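Local coordinates for putidaredoxin reductase (Pseudomonas putida, PDB 1Q1R), which probably transfers electrons from NADH through its bound FAD to putidaredoxin, the redox partner that supplies the cytochrome P450cam monooxygenase, at residues 290-295 with 325-330; 271-274 with 279-282. One frame throughout, in Å; residues are numbered along the deposited sequence.

Contact 1 (290-295 with 325-330). With FAD (flavin-adenine dinucleotide), chain C.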
loop_
_atom_site.group_PDB
_atom_site.type_symbol
_atom_site.label_atom_id
_atom_site.label_comp_id
_atom_site.label_asym_id
_atom_site.label_seq_id
_atom_site.Cartn_x
_atom_site.Cartn_y
_atom_site.Cartn_z
ATOM N N SER A 290 -7.885 11.973 9.700
ATOM C CA SER A 290 -7.329 11.240 10.829
ATOM C C SER A 290 -7.470 12.119 12.061
ATOM O O SER A 290 -6.869 13.186 12.128
ATOM C CB SER A 290 -5.850 10.941 10.602
ATOM O OG SER A 290 -5.255 10.434 11.787
ATOM N N GLN A 291 -8.268 11.684 13.026
ATOM C CA GLN A 291 -8.439 12.472 14.241
ATOM C C GLN A 291 -7.192 12.325 15.103
ATOM O O GLN A 291 -6.840 13.220 15.870
ATOM C CB GLN A 291 -9.697 12.025 14.996
ATOM C CG GLN A 291 -9.826 10.528 15.176
ATOM C CD GLN A 291 -11.262 10.101 15.437
ATOM O OE1 GLN A 291 -11.893 10.547 16.400
ATOM N NE2 GLN A 291 -11.788 9.230 14.575
ATOM N N LEU A 292 -6.510 11.196 14.950
ATOM C CA LEU A 292 -5.290 10.941 15.699
ATOM C C LEU A 292 -4.247 12.009 15.356
ATOM O O LEU A 292 -3.526 12.490 16.231
ATOM C CB LEU A 292 -4.754 9.548 15.361
ATOM C CG LEU A 292 -3.566 9.038 16.174
ATOM C CD1 LEU A 292 -3.908 9.078 17.659
ATOM C CD2 LEU A 292 -3.223 7.617 15.738
ATOM N N TYR A 293 -4.174 12.385 14.083
ATOM C CA TYR A 293 -3.220 13.404 13.655
ATOM C C TYR A 293 -3.913 14.699 13.243
ATOM O O TYR A 293 -3.267 15.645 12.789
ATOM C CB TYR A 293 -2.366 12.886 12.496
ATOM C CG TYR A 293 -1.514 11.700 12.871
ATOM C CD1 TYR A 293 -2.033 10.405 12.840
ATOM C CD2 TYR A 293 -0.204 11.876 13.312
ATOM C CE1 TYR A 293 -1.269 9.314 13.243
ATOM C CE2 TYR A 293 0.568 10.796 13.718
ATOM C CZ TYR A 293 0.031 9.518 13.683
ATOM O OH TYR A 293 0.791 8.451 14.100
ATOM N N ASP A 294 -5.231 14.733 13.405
ATOM C CA ASP A 294 -6.022 15.907 13.058
ATOM C C ASP A 294 -5.676 16.457 11.673
ATOM O O ASP A 294 -5.280 17.616 11.539
ATOM C CB ASP A 294 -5.821 17.010 14.105
ATOM C CG ASP A 294 -6.762 18.189 13.905
ATOM O OD1 ASP A 294 -6.480 19.276 14.456
ATOM O OD2 ASP A 294 -7.788 18.026 13.204
ATOM N N ARG A 295 -5.802 15.615 10.651
ATOM C CA ARG A 295 -5.538 16.038 9.280
ATOM C C ARG A 295 -6.031 15.009 8.269
ATOM O O ARG A 295 -6.259 13.845 8.609
ATOM C CB ARG A 295 -4.048 16.322 9.060
ATOM C CG ARG A 295 -3.131 15.114 8.988
ATOM C CD ARG A 295 -1.801 15.529 8.361
ATOM N NE ARG A 295 -0.823 14.444 8.304
ATOM C CZ ARG A 295 -0.085 14.043 9.335
ATOM N NH1 ARG A 295 -0.205 14.639 10.516
ATOM N NH2 ARG A 295 0.771 13.040 9.187
ATOM N N ALA A 325 -7.726 3.257 14.901
ATOM C CA ALA A 325 -6.453 2.693 15.331
ATOM C C ALA A 325 -5.308 3.408 14.625
ATOM O O ALA A 325 -5.490 3.972 13.546
ATOM C CB ALA A 325 -6.412 1.200 15.017
ATOM N N ALA A 326 -4.131 3.401 15.237
ATOM C CA ALA A 326 -2.977 4.040 14.623
ATOM C C ALA A 326 -2.703 3.322 13.303
ATOM O O ALA A 326 -2.822 2.105 13.221
ATOM C CB ALA A 326 -1.761 3.930 15.539
ATOM N N PRO A 327 -2.351 4.069 12.251
ATOM C CA PRO A 327 -2.075 3.410 10.970
ATOM C C PRO A 327 -0.734 2.679 11.016
ATOM O O PRO A 327 0.201 3.120 11.688
ATOM C CB PRO A 327 -2.066 4.569 9.983
ATOM C CG PRO A 327 -1.520 5.701 10.809
ATOM C CD PRO A 327 -2.273 5.535 12.117
ATOM N N TRP A 328 -0.646 1.549 10.324
ATOM C CA TRP A 328 0.600 0.797 10.286
ATOM C C TRP A 328 0.704 -0.042 9.026
ATOM O O TRP A 328 -0.282 -0.236 8.305
ATOM C CB TRP A 328 0.748 -0.110 11.518
ATOM C CG TRP A 328 -0.191 -1.283 11.575
ATOM C CD1 TRP A 328 -1.483 -1.277 12.007
ATOM C CD2 TRP A 328 0.100 -2.636 11.191
ATOM N NE1 TRP A 328 -2.017 -2.541 11.921
ATOM C CE2 TRP A 328 -1.067 -3.394 11.423
ATOM C CE3 TRP A 328 1.235 -3.279 10.675
ATOM C CZ2 TRP A 328 -1.136 -4.769 11.155
ATOM C CZ3 TRP A 328 1.170 -4.644 10.408
ATOM C CH2 TRP A 328 -0.012 -5.375 10.649
ATOM N N PHE A 329 1.914 -0.512 8.752
ATOM C CA PHE A 329 2.157 -1.358 7.597
ATOM C C PHE A 329 3.493 -2.051 7.808
ATOM O O PHE A 329 4.188 -1.785 8.792
ATOM C CB PHE A 329 2.138 -0.533 6.301
ATOM C CG PHE A 329 3.369 0.289 6.069
ATOM C CD1 PHE A 329 4.431 -0.221 5.326
ATOM C CD2 PHE A 329 3.464 1.580 6.575
ATOM C CE1 PHE A 329 5.570 0.545 5.087
ATOM C CE2 PHE A 329 4.598 2.357 6.343
ATOM C CZ PHE A 329 5.654 1.837 5.597
ATOM N N TRP A 330 3.837 -2.955 6.903
ATOM C CA TRP A 330 5.078 -3.692 7.023
ATOM C C TRP A 330 5.736 -3.854 5.666
ATOM O O TRP A 330 5.142 -3.556 4.629
ATOM C CB TRP A 330 4.812 -5.074 7.638
ATOM C CG TRP A 330 4.232 -6.090 6.669
ATOM C CD1 TRP A 330 4.919 -7.046 5.973
ATOM C CD2 TRP A 330 2.854 -6.239 6.300
ATOM N NE1 TRP A 330 4.053 -7.783 5.194
ATOM C CE2 TRP A 330 2.781 -7.308 5.374
ATOM C CE3 TRP A 330 1.673 -5.571 6.659
ATOM C CZ2 TRP A 330 1.572 -7.731 4.805
ATOM C CZ3 TRP A 330 0.468 -5.993 6.092
ATOM C CH2 TRP A 330 0.430 -7.064 5.174
HETATM P PA FAD C . -6.703 -2.205 -5.359
HETATM O O1A FAD C . -6.077 -1.355 -6.399
HETATM O O2A FAD C . -5.967 -3.399 -4.884
HETATM O O5B FAD C . -8.147 -2.682 -5.859
HETATM C C5B FAD C . -9.006 -1.825 -6.620
HETATM C C4B FAD C . -9.620 -2.636 -7.775
HETATM O O4B FAD C . -10.779 -1.918 -8.329
HETATM C C3B FAD C . -8.623 -2.783 -8.935
HETATM O O3B FAD C . -8.770 -4.083 -9.520
HETATM C C2B FAD C . -9.085 -1.736 -9.918
HETATM O O2B FAD C . -8.718 -2.108 -11.251
HETATM C C1B FAD C . -10.590 -1.820 -9.758
HETATM N N9A FAD C . -11.332 -0.677 -10.358
HETATM C C8A FAD C . -11.003 0.625 -10.291
HETATM N N7A FAD C . -11.907 1.339 -10.974
HETATM C C5A FAD C . -12.805 0.491 -11.469
HETATM C C6A FAD C . -13.950 0.646 -12.254
HETATM N N6A FAD C . -14.324 1.855 -12.667
HETATM N N1A FAD C . -14.672 -0.449 -12.599
HETATM C C2A FAD C . -14.301 -1.674 -12.199
HETATM N N3A FAD C . -13.203 -1.843 -11.449
HETATM C C4A FAD C . -12.446 -0.783 -11.075
HETATM N N1 FAD C . 0.447 -3.154 1.972
HETATM C C2 FAD C . 0.896 -3.519 3.248
HETATM O O2 FAD C . 0.288 -3.137 4.246
HETATM N N3 FAD C . 2.034 -4.335 3.373
HETATM C C4 FAD C . 2.716 -4.786 2.218
HETATM O O4 FAD C . 3.683 -5.535 2.341
HETATM C C4X FAD C . 2.265 -4.415 0.940
HETATM N N5 FAD C . 2.882 -4.886 -0.182
HETATM C C5X FAD C . 2.427 -4.605 -1.438
HETATM C C6 FAD C . 3.080 -5.137 -2.569
HETATM C C7 FAD C . 2.593 -4.866 -3.868
HETATM C C7M FAD C . 3.345 -5.431 -5.088
HETATM C C8 FAD C . 1.437 -4.061 -4.035
HETATM C C8M FAD C . 0.863 -3.766 -5.429
HETATM C C9 FAD C . 0.789 -3.530 -2.906
HETATM C C9A FAD C . 1.278 -3.797 -1.608
HETATM N N10 FAD C . 0.627 -3.281 -0.455
HETATM C C10 FAD C . 1.125 -3.601 0.825
HETATM C "C1'" FAD C . -0.571 -2.397 -0.592
HETATM C "C2'" FAD C . -1.856 -3.179 -0.309
HETATM O "O2'" FAD C . -1.836 -4.398 -1.060
HETATM C "C3'" FAD C . -3.100 -2.351 -0.680
HETATM O "O3'" FAD C . -3.044 -1.092 0.004
HETATM C "C4'" FAD C . -4.383 -3.094 -0.290
HETATM O "O4'" FAD C . -4.432 -4.352 -0.966
HETATM C "C5'" FAD C . -5.650 -2.295 -0.642
HETATM O "O5'" FAD C . -5.879 -2.232 -2.060
HETATM P P FAD C . -7.311 -1.701 -2.591
HETATM O O1P FAD C . -8.254 -2.838 -2.586
HETATM O O2P FAD C . -7.667 -0.500 -1.803
HETATM O O3P FAD C . -7.010 -1.215 -4.110
#

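Contact 2 (271-274 with 279-282)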
loop_
_atom_site.group_PDB
_atom_site.type_symbol
_atom_site.label_atom_id
_atom_site.label_comp_id
_atom_site.label_asym_id
_atom_site.label_seq_id
_atom_site.Cartn_x
_atom_site.Cartn_y
_atom_site.Cartn_z
ATOM N N HIS A 271 -18.186 8.838 8.679
ATOM C CA HIS A 271 -19.069 7.698 8.453
ATOM C C HIS A 271 -18.768 6.981 7.139
ATOM O O HIS A 271 -19.594 6.216 6.637
ATOM C CB HIS A 271 -20.531 8.134 8.486
ATOM C CG HIS A 271 -20.964 8.672 9.811
ATOM N ND1 HIS A 271 -20.755 9.981 10.188
ATOM C CD2 HIS A 271 -21.551 8.064 10.870
ATOM C CE1 HIS A 271 -21.196 10.156 11.421
ATOM N NE2 HIS A 271 -21.682 9.008 11.858
ATOM N N MET A 272 -17.579 7.237 6.596
ATOM C CA MET A 272 -17.125 6.617 5.354
ATOM C C MET A 272 -17.874 7.113 4.118
ATOM O O MET A 272 -17.593 6.674 3.000
ATOM C CB MET A 272 -17.252 5.091 5.447
ATOM C CG MET A 272 -16.553 4.457 6.656
ATOM S SD MET A 272 -14.828 4.975 6.855
ATOM C CE MET A 272 -14.017 4.008 5.560
ATOM N N GLN A 273 -18.811 8.035 4.320
ATOM C CA GLN A 273 -19.608 8.581 3.222
ATOM C C GLN A 273 -18.886 9.648 2.410
ATOM O O GLN A 273 -18.095 10.423 2.944
ATOM C CB GLN A 273 -20.902 9.190 3.765
ATOM C CG GLN A 273 -21.748 8.252 4.602
ATOM C CD GLN A 273 -22.919 8.967 5.252
ATOM O OE1 GLN A 273 -23.793 9.497 4.569
ATOM N NE2 GLN A 273 -22.936 8.990 6.578
ATOM N N THR A 274 -19.169 9.687 1.111
ATOM C CA THR A 274 -18.582 10.688 0.227
ATOM C C THR A 274 -19.549 11.871 0.243
ATOM O O THR A 274 -20.429 11.940 1.100
ATOM C CB THR A 274 -18.483 10.180 -1.222
ATOM O OG1 THR A 274 -19.803 9.974 -1.739
ATOM C CG2 THR A 274 -17.715 8.867 -1.279
ATOM N N ILE A 279 -23.217 6.882 -1.128
ATOM C CA ILE A 279 -21.951 6.436 -1.710
ATOM C C ILE A 279 -20.780 6.572 -0.740
ATOM O O ILE A 279 -20.508 7.656 -0.221
ATOM C CB ILE A 279 -21.598 7.242 -2.985
ATOM C CG1 ILE A 279 -22.753 7.185 -3.990
ATOM C CG2 ILE A 279 -20.328 6.679 -3.621
ATOM C CD1 ILE A 279 -22.554 8.093 -5.195
ATOM N N MET A 280 -20.086 5.464 -0.503
ATOM C CA MET A 280 -18.928 5.457 0.386
ATOM C C MET A 280 -17.666 5.121 -0.414
ATOM O O MET A 280 -17.753 4.643 -1.545
ATOM C CB MET A 280 -19.122 4.416 1.497
ATOM C CG MET A 280 -20.360 4.626 2.355
ATOM S SD MET A 280 -20.555 3.372 3.649
ATOM C CE MET A 280 -21.005 1.989 2.713
ATOM N N ALA A 281 -16.500 5.391 0.169
ATOM C CA ALA A 281 -15.219 5.083 -0.471
ATOM C C ALA A 281 -14.388 4.317 0.556
ATOM O O ALA A 281 -14.589 4.481 1.760
ATOM C CB ALA A 281 -14.505 6.355 -0.893
ATOM N N VAL A 282 -13.451 3.492 0.091
ATOM C CA VAL A 282 -12.645 2.682 1.006
ATOM C C VAL A 282 -11.332 2.211 0.377
ATOM O O VAL A 282 -11.267 1.968 -0.829
ATOM C CB VAL A 282 -13.462 1.442 1.449
ATOM C CG1 VAL A 282 -13.803 0.595 0.236
ATOM C CG2 VAL A 282 -12.701 0.625 2.478
#

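Contact 1 (290-295 with 325-330)
L292 and Y293, on the turn of a β-hairpin, meet A326 and P327 where the chain runs into strand 328-333. With CG of L292 anti to the backbone N (chi1 -173°), the CD2 branch reaches across to lie against the backbone of A326 as well as its methyl, 3.8 Å from A326 CA and 4.0 Å from A326 CB. Y293 approaches from the next position along. Its ring presents an edge, not a face, to the proline: CE1 is 4.1 Å from P327 CD, which lies near the ring plane, and the two side chains run at a slant to each other. No hydrogen bond joins the segments directly, and the contacts across the small interface are between carbon atoms.

Polar groups fix the pieces instead. In an ST motif, S290 OG accepts the amide of Y293 (N to OG 3.2 Å) and lies at the edge of the Y293 ring, in its plane. The carboxylate of E324, just ahead of A325, grips the same turn through S290 OG, L292 N and Q291 NE2, while the far end of Y293 is held by its OH at L372 O and L343 N. Helix 380-391 adds I390 against L292, Y293 and A326.

Farther along the strand the chain reaches the flavin. The pyrimidine edge of FAD comes up to one face of the W330 indole, tilted against it rather than stacked flat, with N3 3.3 Å above the plane and offset toward the rim. W330 CZ3 is 3.4 Å from FAD O2, and F329 CB lies 3.8 Å from the same oxygen.

D294 and R295 both face S290, so the turn is a hairpin with a G1 β-bulge, packed where the C-terminal domain's first strand sets out toward the flavin site of this glutathione reductase fold.

Contact 2 (271-274 with 279-282)
M272 and T274 flank a single antiparallel bridge, in which Q273 faces M280 as a non-hydrogen-bonded pair with their CA atoms 4.3 Å apart. A backbone bond closes it on each side. T274 N donates to I279 O at 2.8 Å, and A281 N donates to M272 O at 3.3 Å, the longer bond meeting its carbonyl almost head-on (C=O...N 173°). M272 O is further crowded by M280 CB, 3.1 Å away.

I279 O has a possible second donor in T274 OG1, 2.9 Å from it. With chi1 of T274 at 65°, OG1 lies between the backbone N and the carbonyl carbon, where it also accepts the amide of D276, as in an ST turn; the other branch, CG2, is left to pack 4.1 Å from A281 CB. A valine in its place would probably leave the D276 amide without its acceptor and the turn toward strand 279-281 less firmly held.

N269 OD1 takes the amides of both H271 and Q273, bracketing M272, whose backbone adopts a left-handed conformation. The M272 side chain folds back through two bends, bringing CE to 3.9 Å from A281 O. That carbonyl is buried with no polar partner in the model.

M280 directs its own backbone the other way, bonding to L106 and L108 of strand 105-108, while its side chain packs on I312 and L316 of helix 302-316. The bridge thus lines the outer edge of strand 279-281, the last strand of the parallel, Rossmann-type sheet of the FAD-binding domain, with the A281 side chain about 10 Å from the bound FAD.

How the contacts relate
Contact 2 is the more deeply buried and the larger interface, whereas contact 1 is only partly buried, and its hairpin turn has exposed residues. Their chemistry differs accordingly. In 271-274 with 279-282, main-chain bonds tie a loop to the edge strand of a parallel sheet; in 290-295 with 325-330, apolar side chains join a hairpin to the start of an antiparallel sheet, with polar ties supplied from outside. They follow one another along the chain, their centres 18 Å apart, and do not touch. Helix 302-316 serves both, packing against M280 in contact 2 and against W328 and W330 in contact 1. Only contact 1 includes residues that line the FAD pocket.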